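Local coordinates for protein trehalose-6-phosphate phosphatase (PDB 5DXI) that belongs to the trehalose-phosphatase family of the HAD superfamily and binds a magnesium ion, beryllium trifluoride and a glycan in its pocket, at residues N104-F109 against K187-G192; S87-C92 against K136-T141. All coordinates share one frame; numbering follows the deposited sequence.

Contact 1 (N104-F109 against K187-G192). With BEF (beryllium trifluoride ion), chain F.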
ATOM      1  N   ASN A 104      16.514  -3.982   4.388  1.00 35.70           N
ATOM      2  CA  ASN A 104      16.516  -3.374   3.057  1.00 34.67           C
ATOM      3  C   ASN A 104      16.431  -4.438   1.983  1.00 36.05           C
ATOM      4  O   ASN A 104      17.450  -5.016   1.615  1.00 31.89           O
ATOM      5  CB  ASN A 104      17.776  -2.519   2.828  1.00 36.03           C
ATOM      6  CG  ASN A 104      17.759  -1.801   1.478  1.00 35.96           C
ATOM      7  OD1 ASN A 104      16.844  -1.984   0.682  1.00 33.70           O
ATOM      8  ND2 ASN A 104      18.756  -0.957   1.236  1.00 35.94           N
ATOM      9  N   LEU A 105      15.238  -4.652   1.431  1.00 31.77           N
ATOM     10  CA  LEU A 105      15.064  -5.703   0.427  1.00 36.77           C
ATOM     11  C   LEU A 105      15.736  -5.343  -0.895  1.00 34.75           C
ATOM     12  O   LEU A 105      15.899  -6.196  -1.767  1.00 32.94           O
ATOM     13  CB  LEU A 105      13.575  -6.011   0.201  1.00 35.72           C
ATOM     14  CG  LEU A 105      12.733  -6.700   1.294  1.00 36.96           C
ATOM     15  CD1 LEU A 105      12.566  -5.894   2.567  1.00 38.16           C
ATOM     16  CD2 LEU A 105      11.366  -7.068   0.724  1.00 37.02           C
ATOM     17  N   ALA A 106      16.140  -4.084  -1.045  1.00 31.65           N
ATOM     18  CA  ALA A 106      16.797  -3.658  -2.280  1.00 34.13           C
ATOM     19  C   ALA A 106      18.307  -3.464  -2.088  1.00 33.31           C
ATOM     20  O   ALA A 106      18.987  -2.944  -2.966  1.00 33.09           O
ATOM     21  CB  ALA A 106      16.168  -2.377  -2.799  1.00 34.37           C
ATOM     22  N   ALA A 107      18.822  -3.885  -0.938  1.00 32.72           N
ATOM     23  CA  ALA A 107      20.211  -3.618  -0.563  1.00 36.12           C
ATOM     24  C   ALA A 107      21.222  -4.127  -1.601  1.00 35.72           C
ATOM     25  O   ALA A 107      22.324  -3.599  -1.714  1.00 36.76           O
ATOM     26  CB  ALA A 107      20.507  -4.228   0.801  1.00 35.22           C
ATOM     27  N   SER A 108      20.858  -5.160  -2.347  1.00 37.44           N
ATOM     28  CA  SER A 108      21.795  -5.739  -3.304  1.00 43.06           C
ATOM     29  C   SER A 108      21.560  -5.222  -4.721  1.00 42.04           C
ATOM     30  O   SER A 108      22.280  -5.597  -5.654  1.00 41.23           O
ATOM     31  CB  SER A 108      21.706  -7.263  -3.275  1.00 39.57           C
ATOM     32  OG  SER A 108      20.436  -7.708  -3.723  1.00 43.07           O
ATOM     33  N   PHE A 109      20.544  -4.377  -4.889  1.00 37.57           N
ATOM     34  CA  PHE A 109      20.188  -3.867  -6.215  1.00 37.49           C
ATOM     35  C   PHE A 109      21.085  -2.727  -6.702  1.00 34.86           C
ATOM     36  O   PHE A 109      21.628  -1.962  -5.913  1.00 33.71           O
ATOM     37  CB  PHE A 109      18.721  -3.411  -6.250  1.00 36.40           C
ATOM     38  CG  PHE A 109      17.728  -4.546  -6.317  1.00 42.34           C
ATOM     39  CD1 PHE A 109      18.047  -5.729  -6.970  1.00 50.14           C
ATOM     40  CD2 PHE A 109      16.462  -4.416  -5.773  1.00 44.30           C
ATOM     41  CE1 PHE A 109      17.127  -6.774  -7.044  1.00 51.03           C
ATOM     42  CE2 PHE A 109      15.540  -5.448  -5.853  1.00 44.49           C
ATOM     43  CZ  PHE A 109      15.871  -6.625  -6.482  1.00 50.43           C
ATOM     44  N   LYS A 187      12.131  -2.732 -10.126  1.00 34.23           N
ATOM     45  CA  LYS A 187      10.955  -3.458 -10.541  1.00 37.14           C
ATOM     46  C   LYS A 187      10.710  -4.676  -9.661  1.00 37.61           C
ATOM     47  O   LYS A 187       9.565  -5.097  -9.481  1.00 38.07           O
ATOM     48  CB  LYS A 187      11.068  -3.862 -12.016  1.00 43.24           C
ATOM     49  CG  LYS A 187       9.764  -4.370 -12.595  1.00 45.54           C
ATOM     50  CD  LYS A 187       9.709  -4.244 -14.120  1.00 48.05           C
ATOM     51  CE  LYS A 187      10.489  -5.339 -14.804  1.00 52.48           C
ATOM     52  NZ  LYS A 187       9.813  -6.655 -14.626  1.00 61.02           N
ATOM     53  N   PHE A 188      11.770  -5.251  -9.107  1.00 34.69           N
ATOM     54  CA  PHE A 188      11.614  -6.534  -8.433  1.00 39.22           C
ATOM     55  C   PHE A 188      11.435  -6.416  -6.918  1.00 38.98           C
ATOM     56  O   PHE A 188      11.421  -7.425  -6.216  1.00 38.82           O
ATOM     57  CB  PHE A 188      12.806  -7.439  -8.773  1.00 42.29           C
ATOM     58  CG  PHE A 188      12.905  -7.740 -10.244  1.00 43.12           C
ATOM     59  CD1 PHE A 188      11.988  -8.584 -10.851  1.00 47.40           C
ATOM     60  CD2 PHE A 188      13.888  -7.154 -11.025  1.00 44.29           C
ATOM     61  CE1 PHE A 188      12.059  -8.851 -12.212  1.00 50.56           C
ATOM     62  CE2 PHE A 188      13.962  -7.412 -12.383  1.00 50.29           C
ATOM     63  CZ  PHE A 188      13.045  -8.262 -12.977  1.00 47.20           C
ATOM     64  N   VAL A 189      11.301  -5.184  -6.429  1.00 35.61           N
ATOM     65  CA  VAL A 189      10.704  -4.919  -5.115  1.00 35.55           C
ATOM     66  C   VAL A 189       9.382  -4.163  -5.337  1.00 38.60           C
ATOM     67  O   VAL A 189       9.315  -3.278  -6.193  1.00 38.81           O
ATOM     68  CB  VAL A 189      11.630  -4.099  -4.182  1.00 36.78           C
ATOM     69  CG1 VAL A 189      12.816  -4.938  -3.684  1.00 42.06           C
ATOM     70  CG2 VAL A 189      12.101  -2.819  -4.859  1.00 37.12           C
ATOM     71  N   ASN A 190       8.338  -4.533  -4.598  1.00 34.47           N
ATOM     72  CA  ASN A 190       7.035  -3.873  -4.700  1.00 34.24           C
ATOM     73  C   ASN A 190       6.112  -4.326  -3.568  1.00 31.31           C
ATOM     74  O   ASN A 190       6.434  -5.273  -2.843  1.00 28.27           O
ATOM     75  CB  ASN A 190       6.371  -4.154  -6.049  1.00 31.93           C
ATOM     76  CG  ASN A 190       6.183  -5.640  -6.303  1.00 35.56           C
ATOM     77  OD1 ASN A 190       5.270  -6.271  -5.750  1.00 32.33           O
ATOM     78  ND2 ASN A 190       7.033  -6.207  -7.169  1.00 35.17           N
ATOM     79  N   LYS A 191       4.974  -3.649  -3.415  1.00 29.06           N
ATOM     80  CA  LYS A 191       4.062  -3.938  -2.309  1.00 28.27           C
ATOM     81  C   LYS A 191       3.493  -5.364  -2.406  1.00 27.65           C
ATOM     82  O   LYS A 191       3.116  -5.951  -1.397  1.00 28.60           O
ATOM     83  CB  LYS A 191       2.926  -2.911  -2.258  1.00 26.58           C
ATOM     84  CG  LYS A 191       3.347  -1.479  -1.885  1.00 23.98           C
ATOM     85  CD  LYS A 191       2.134  -0.638  -1.457  1.00 22.70           C
ATOM     86  CE  LYS A 191       2.529   0.778  -0.959  1.00 23.23           C
ATOM     87  NZ  LYS A 191       1.290   1.533  -0.537  1.00 21.87           N
ATOM     88  N   GLY A 192       3.426  -5.912  -3.617  1.00 30.87           N
ATOM     89  CA  GLY A 192       2.963  -7.276  -3.809  1.00 30.64           C
ATOM     90  C   GLY A 192       3.899  -8.312  -3.189  1.00 31.00           C
ATOM     91  O   GLY A 192       3.440  -9.308  -2.624  1.00 29.95           O
TER
HETATM   92 BE   BEF F 402       0.149   4.219   0.670  1.00 26.46          BE
HETATM   93  F1  BEF F 402       1.528   4.234  -0.437  1.00 28.77           F
HETATM   94  F2  BEF F 402      -0.289   5.833   0.101  1.00 26.93           F
HETATM   95  F3  BEF F 402       1.020   4.972   2.011  1.00 26.83           F

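Contact 2 (S87-C92 against K136-T141). With GLC (alpha-D-glucopyranose), chain C.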
ATOM      1  N   SER A  87       6.384  -1.002   6.254  1.00 28.18           N
ATOM      2  CA  SER A  87       7.075  -1.229   5.001  1.00 25.17           C
ATOM      3  C   SER A  87       7.122   0.089   4.252  1.00 28.69           C
ATOM      4  O   SER A  87       6.102   0.760   4.115  1.00 26.33           O
ATOM      5  CB  SER A  87       6.387  -2.317   4.165  1.00 28.12           C
ATOM      6  OG  SER A  87       7.048  -2.473   2.929  1.00 28.69           O
ATOM      7  N   ALA A  88       8.305   0.441   3.764  1.00 25.93           N
ATOM      8  CA  ALA A  88       8.561   1.760   3.219  1.00 24.77           C
ATOM      9  C   ALA A  88       8.997   1.692   1.761  1.00 25.39           C
ATOM     10  O   ALA A  88       9.509   0.662   1.309  1.00 28.34           O
ATOM     11  CB  ALA A  88       9.654   2.498   4.089  1.00 25.08           C
ATOM     12  N   GLU A  89       8.771   2.787   1.040  1.00 26.31           N
ATOM     13  CA  GLU A  89       9.211   2.999  -0.347  1.00 25.19           C
ATOM     14  C   GLU A  89       8.741   1.912  -1.320  1.00 29.68           C
ATOM     15  O   GLU A  89       9.523   1.413  -2.134  1.00 29.31           O
ATOM     16  CB  GLU A  89      10.749   3.134  -0.414  1.00 28.04           C
ATOM     17  CG  GLU A  89      11.292   4.191   0.542  1.00 28.79           C
ATOM     18  CD  GLU A  89      12.707   4.705   0.231  1.00 28.13           C
ATOM     19  OE1 GLU A  89      13.200   4.571  -0.906  1.00 27.58           O
ATOM     20  OE2 GLU A  89      13.309   5.293   1.144  1.00 28.32           O
ATOM     21  N   HIS A  90       7.456   1.575  -1.231  1.00 25.73           N
ATOM     22  CA  HIS A  90       6.800   0.666  -2.156  1.00 28.84           C
ATOM     23  C   HIS A  90       7.507  -0.689  -2.178  1.00 29.66           C
ATOM     24  O   HIS A  90       7.760  -1.219  -3.243  1.00 31.61           O
ATOM     25  CB  HIS A  90       6.750   1.248  -3.581  1.00 27.28           C
ATOM     26  CG  HIS A  90       6.136   2.615  -3.667  1.00 28.79           C
ATOM     27  ND1 HIS A  90       4.772   2.823  -3.688  1.00 27.08           N
ATOM     28  CD2 HIS A  90       6.704   3.841  -3.756  1.00 27.53           C
ATOM     29  CE1 HIS A  90       4.527   4.121  -3.780  1.00 28.86           C
ATOM     30  NE2 HIS A  90       5.683   4.760  -3.823  1.00 28.19           N
ATOM     31  N   GLY A  91       7.839  -1.228  -1.005  1.00 29.45           N
ATOM     32  CA  GLY A  91       8.405  -2.568  -0.921  1.00 30.37           C
ATOM     33  C   GLY A  91       9.918  -2.668  -0.748  1.00 33.15           C
ATOM     34  O   GLY A  91      10.465  -3.772  -0.722  1.00 30.19           O
ATOM     35  N   CYS A  92      10.602  -1.534  -0.615  1.00 29.40           N
ATOM     36  CA  CYS A  92      12.056  -1.576  -0.472  1.00 30.11           C
ATOM     37  C   CYS A  92      12.506  -1.938   0.938  1.00 32.82           C
ATOM     38  O   CYS A  92      13.581  -2.528   1.116  1.00 31.21           O
ATOM     39  CB  CYS A  92      12.672  -0.239  -0.887  1.00 28.42           C
ATOM     40  SG  CYS A  92      12.459   0.096  -2.661  1.00 31.83           S
ATOM     41  N   LYS A 136      13.909   9.758  -1.863  1.00 32.71           N
ATOM     42  CA  LYS A 136      13.919   8.891  -0.698  1.00 30.24           C
ATOM     43  C   LYS A 136      15.209   8.074  -0.759  1.00 34.39           C
ATOM     44  O   LYS A 136      16.082   8.389  -1.561  1.00 35.78           O
ATOM     45  CB  LYS A 136      12.663   8.025  -0.673  1.00 31.17           C
ATOM     46  CG  LYS A 136      11.366   8.844  -0.743  1.00 32.78           C
ATOM     47  CD  LYS A 136      10.187   7.908  -0.969  1.00 34.67           C
ATOM     48  CE  LYS A 136       9.061   8.588  -1.701  1.00 34.95           C
ATOM     49  NZ  LYS A 136       7.911   7.680  -1.944  1.00 28.42           N
ATOM     50  N   LYS A 137      15.332   7.023   0.045  1.00 29.82           N
ATOM     51  CA  LYS A 137      16.580   6.264   0.055  1.00 34.06           C
ATOM     52  C   LYS A 137      16.742   5.477  -1.239  1.00 33.74           C
ATOM     53  O   LYS A 137      17.816   5.472  -1.844  1.00 34.66           O
ATOM     54  CB  LYS A 137      16.645   5.325   1.259  1.00 33.51           C
ATOM     55  CG  LYS A 137      16.793   6.027   2.608  1.00 37.34           C
ATOM     56  CD  LYS A 137      17.846   5.315   3.446  1.00 40.04           C
ATOM     57  CE  LYS A 137      17.548   5.393   4.934  1.00 42.78           C
ATOM     58  NZ  LYS A 137      17.701   4.034   5.554  1.00 44.88           N
ATOM     59  N   VAL A 138      15.671   4.828  -1.682  1.00 29.35           N
ATOM     60  CA  VAL A 138      15.724   4.085  -2.923  1.00 28.84           C
ATOM     61  C   VAL A 138      14.839   4.747  -3.986  1.00 35.29           C
ATOM     62  O   VAL A 138      15.338   5.260  -4.988  1.00 34.67           O
ATOM     63  CB  VAL A 138      15.286   2.619  -2.703  1.00 27.52           C
ATOM     64  CG1 VAL A 138      15.270   1.874  -4.027  1.00 27.11           C
ATOM     65  CG2 VAL A 138      16.225   1.946  -1.707  1.00 29.91           C
ATOM     66  N   ALA A 139      13.532   4.766  -3.738  1.00 31.14           N
ATOM     67  CA  ALA A 139      12.574   5.336  -4.673  1.00 32.05           C
ATOM     68  C   ALA A 139      12.755   6.848  -4.833  1.00 31.07           C
ATOM     69  O   ALA A 139      13.185   7.528  -3.911  1.00 29.79           O
ATOM     70  CB  ALA A 139      11.164   5.026  -4.214  1.00 31.63           C
ATOM     71  N   LEU A 140      12.421   7.355  -6.013  1.00 32.95           N
ATOM     72  CA  LEU A 140      12.357   8.798  -6.252  1.00 34.26           C
ATOM     73  C   LEU A 140      10.954   9.177  -6.679  1.00 32.83           C
ATOM     74  O   LEU A 140      10.290   8.421  -7.390  1.00 34.92           O
ATOM     75  CB  LEU A 140      13.356   9.239  -7.322  1.00 35.68           C
ATOM     76  CG  LEU A 140      14.821   9.309  -6.892  1.00 42.29           C
ATOM     77  CD1 LEU A 140      15.517   7.986  -7.130  1.00 40.78           C
ATOM     78  CD2 LEU A 140      15.542  10.450  -7.603  1.00 46.14           C
ATOM     79  N   THR A 141      10.501  10.344  -6.234  1.00 34.67           N
ATOM     80  CA  THR A 141       9.147  10.795  -6.506  1.00 36.03           C
ATOM     81  C   THR A 141       9.149  12.193  -7.106  1.00 33.32           C
ATOM     82  O   THR A 141       9.792  13.094  -6.579  1.00 32.16           O
ATOM     83  CB  THR A 141       8.300  10.808  -5.213  1.00 33.47           C
ATOM     84  OG1 THR A 141       8.321   9.509  -4.614  1.00 34.37           O
ATOM     85  CG2 THR A 141       6.872  11.195  -5.513  1.00 33.14           C
TER
HETATM   86  C1  GLC C   2       2.711  10.604  -0.537  1.00 29.01           C
HETATM   87  C2  GLC C   2       4.221  10.789  -0.471  1.00 31.87           C
HETATM   88  C3  GLC C   2       4.894   9.867  -1.493  1.00 29.58           C
HETATM   89  C4  GLC C   2       4.467   8.434  -1.231  1.00 30.35           C
HETATM   90  C5  GLC C   2       2.945   8.351  -1.297  1.00 29.08           C
HETATM   91  C6  GLC C   2       2.490   6.955  -0.918  1.00 30.66           C
HETATM   92  O1  GLC C   2       2.217  11.046  -1.800  1.00 31.34           O
HETATM   93  O2  GLC C   2       4.529  12.153  -0.744  1.00 29.35           O
HETATM   94  O3  GLC C   2       6.306   9.953  -1.369  1.00 29.18           O
HETATM   95  O4  GLC C   2       5.039   7.546  -2.215  1.00 29.84           O
HETATM   96  O5  GLC C   2       2.351   9.233  -0.358  1.00 30.92           O
HETATM   97  O6  GLC C   2       2.803   6.721   0.461  1.00 28.91           O

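Contact 1 (N104-F109 against K187-G192)
Just ahead of the lysine that enters the beryllium trifluoride pocket, a small apolar junction joins a loop to the run into helix 191-199: Val189 meets Leu105, Ala106 and Phe109. Val189 CG1 makes the closest approaches. Anti to the carbonyl carbon (chi1 -72°), that methyl reaches CE2 of Phe109 at 3.5 Å, arriving at the edge of the ring and near its plane, the two side chains approaching head-on. The same methyl lies 3.8 Å from Leu105 O, 4.1 Å from Leu105 CB and 4.3 Å from Ala106 CB. Phe188 adds only its CB, 3.9 Å from Phe109 CZ; the two phenylalanine side chains run roughly perpendicular.

The loop of 104-109 owes its shape to two overlapping type I turns, Asn104 to Ala107 and Ala106 to Phe109. An Asx turn reinforces the first: Ala106 N donates to Asn104 OD1 at 2.8 Å, from 44° above the carbonyl plane. On the other side the chain enters helix 191-199 with Asn190 as N-cap, its OD1 accepting from Glu193 N and, weakly, from Gly192 N. In this HAD-type phosphatase the first helical residue, Lys191, sends an extended chain to beryllium trifluoride, where NZ donates to F1 at 2.7 Å. Asp237, by a salt bridge, and the carbonyl of Ile67 also hold that ammonium; Ser68 OG and the backbone N atoms of Gly69, Asp30 and Tyr29 are hydrogen-bonded to the ligand.

Contact 2 (S87-C92 against K136-T141)
Three consecutive backbone N-H groups, those of Lys137, Val138 and Ala139, converge on the carboxylate of Glu89. OE1 takes two of them: Val138 N at 2.6 Å through the syn lone pair, with an N-H...O angle of 154°, and Ala139 N at 2.9 Å, nearly along the C-O axis. OE2 takes Lys137 N at 2.9 Å on its syn side, 20° out of the carboxylate plane. Bonds to both oxygens restrict rotation of the group, and the buried negative charge is probably eased by the three peptide dipoles.

This grip falls on the turn between strands 132-135 and 140-143 of the antiparallel cap sheet, whereas Glu89 follows strand 85-88 of the Rossmann-like HAD core, so one side chain spans core and cap.

Apolar and van der Waals contacts flank the carboxylate. Glu89 and Lys136 lie alongside one another, running opposite ways, which brings Lys136 CB to 3.4 Å from Glu89 CD. Further along, Cys92 SG packs on Val138 CG1 at 3.6 Å; with chi1 177° the CG1 branch, rather than CG2, is the one turned to the sulfur.

Polar contacts to the glucose form the third group. The extended Lys136 chain carries NZ to O3 (2.8 Å) and O4 (2.9 Å) of alpha-D-glucopyranose, and the ammonium is also bonded to Gly69 O and salt-bridged to Glu183. NE2 of His90 gives O4 a weak bond and is also weakly bonded to Glu183, while ND1 is hydrogen-bonded to Thr236.

In the fold
From the N terminus the segments come in the order 87-92, 104-109, 136-141 and 187-192, so the two contacts cross rather than nest. Contact 2 closes first, over 43 residues that include strands 93-95 and 103-104 and helix 113-126, and joins the end of core strand 85-88 to the cap sheet. Contact 1 closes over 77 residues, much of the cap among them, and sets the loop leaving strand 103-104 against the return from cap strand 181-186 to helix 191-199. Their centres lie 9 Å apart. They also touch directly: Leu105 N probably bonds to Cys92 O (2.7 Å), and Val189 CG2 packs on Cys92 SG.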